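Local coordinates for lytic polysaccharide monooxygenase (Neurospora crassa, PDB 4QI8), which probably uses copper and a reducing agent to cleave cellulose oxidatively at its beta-1,4-glycosidic bonds, as an AA9 lytic polysaccharide monooxygenase, at residues E105-T108 with Q112-W115. Sequence-based numbering, arbitrary orientation.
Sequences EQPT and QLTW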
# COMPACT_ATOMS: atom_id res chain seq x y z
N GLU A 105 -2.34 -6.69 7.02
CA GLU A 105 -3.08 -6.73 8.28
C GLU A 105 -4.01 -7.93 8.34
O GLU A 105 -4.77 -8.19 7.42
CB GLU A 105 -3.91 -5.45 8.38
CG GLU A 105 -4.72 -5.34 9.66
CD GLU A 105 -5.50 -4.03 9.75
OE1 GLU A 105 -5.23 -3.10 8.95
OE2 GLU A 105 -6.38 -3.94 10.63
N GLN A 106 -3.95 -8.66 9.46
CA GLN A 106 -4.94 -9.67 9.79
C GLN A 106 -5.92 -9.11 10.81
O GLN A 106 -5.50 -8.46 11.76
CB GLN A 106 -4.27 -10.91 10.36
CG GLN A 106 -3.74 -11.85 9.30
CD GLN A 106 -4.84 -12.71 8.71
OE1 GLN A 106 -5.40 -13.57 9.40
NE2 GLN A 106 -5.15 -12.49 7.44
N PRO A 107 -7.21 -9.40 10.65
CA PRO A 107 -8.18 -9.00 11.68
C PRO A 107 -8.10 -9.89 12.89
O PRO A 107 -7.51 -10.97 12.84
CB PRO A 107 -9.52 -9.22 10.98
CG PRO A 107 -9.26 -10.39 10.07
CD PRO A 107 -7.83 -10.23 9.61
N THR A 108 -8.69 -9.43 13.98
CA THR A 108 -8.98 -10.27 15.11
C THR A 108 -10.32 -10.94 14.86
O THR A 108 -11.28 -10.30 14.41
CB THR A 108 -9.02 -9.43 16.39
OG1 THR A 108 -7.73 -8.83 16.61
CG2 THR A 108 -9.42 -10.26 17.59
N GLN A 112 -17.49 -10.46 15.53
CA GLN A 112 -17.26 -9.77 14.27
C GLN A 112 -15.76 -9.72 14.05
O GLN A 112 -15.00 -10.05 14.96
CB GLN A 112 -17.82 -8.35 14.31
CG GLN A 112 -19.32 -8.29 14.16
CD GLN A 112 -19.77 -8.74 12.78
OE1 GLN A 112 -20.12 -9.89 12.58
NE2 GLN A 112 -19.74 -7.82 11.82
N LEU A 113 -15.34 -9.35 12.85
CA LEU A 113 -13.94 -9.07 12.60
C LEU A 113 -13.65 -7.67 13.11
O LEU A 113 -14.40 -6.74 12.85
CB LEU A 113 -13.63 -9.16 11.10
CG LEU A 113 -13.91 -10.49 10.41
CD1 LEU A 113 -13.42 -10.42 8.98
CD2 LEU A 113 -13.27 -11.66 11.15
N THR A 114 -12.58 -7.53 13.88
CA THR A 114 -12.13 -6.20 14.28
C THR A 114 -10.74 -5.95 13.70
O THR A 114 -9.91 -6.86 13.61
CB THR A 114 -12.16 -6.00 15.79
OG1 THR A 114 -11.40 -7.03 16.42
CG2 THR A 114 -13.59 -6.04 16.32
N TRP A 115 -10.53 -4.72 13.29
CA TRP A 115 -9.34 -4.34 12.55
C TRP A 115 -8.59 -3.27 13.33
O TRP A 115 -9.16 -2.24 13.68
CB TRP A 115 -9.75 -3.80 11.18
CG TRP A 115 -10.60 -4.77 10.39
CD1 TRP A 115 -11.96 -4.88 10.43
CD2 TRP A 115 -10.15 -5.74 9.43
NE1 TRP A 115 -12.38 -5.87 9.56
CE2 TRP A 115 -11.29 -6.41 8.94
CE3 TRP A 115 -8.88 -6.12 8.95
CZ2 TRP A 115 -11.20 -7.44 8.00
CZ3 TRP A 115 -8.80 -7.14 8.02
CH2 TRP A 115 -9.96 -7.77 7.53
O HOH W 1 -7.11 -6.60 15.27
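P107 lies over one face of the W115 indole, where its CB stands 3.5 Å from the centroid of the six-membered ring, a CH-pi contact only 4° off the ring normal. Along W115, CB comes 3.4 Å from E105 OE2, which lies in the ring plane at the indole edge, the carboxylate turned 74° from that plane. CD2, CE2 and CZ2 lie beneath P107 CB; CE3 meets both this carbon and E105 OE2. Farther out, CZ3 packs 3.6 Å from P107 CD, and CH2 touches P107 CG. E105 reaches this edge with CG anti to its backbone N (chi1 -179°) and the chain extended. Y204 adds an edge-to-face ring contact to W115. Beyond the proline, T108 and T114 pair in an antiparallel hairpin that follows strand 99-104 of the beta-sandwich, T108 N to T114 O at 2.9 Å and T114 N to T108 O at 3.1 Å. Without the indole, as with an alanine at W115, the P107 ring would probably lose its aromatic floor and the E105 carboxylate its edge neighbour. The apolar proline-indole contact thus borders a buried carboxylate, whose charge is probably compensated by the backbone N-H groups of M76 and S117.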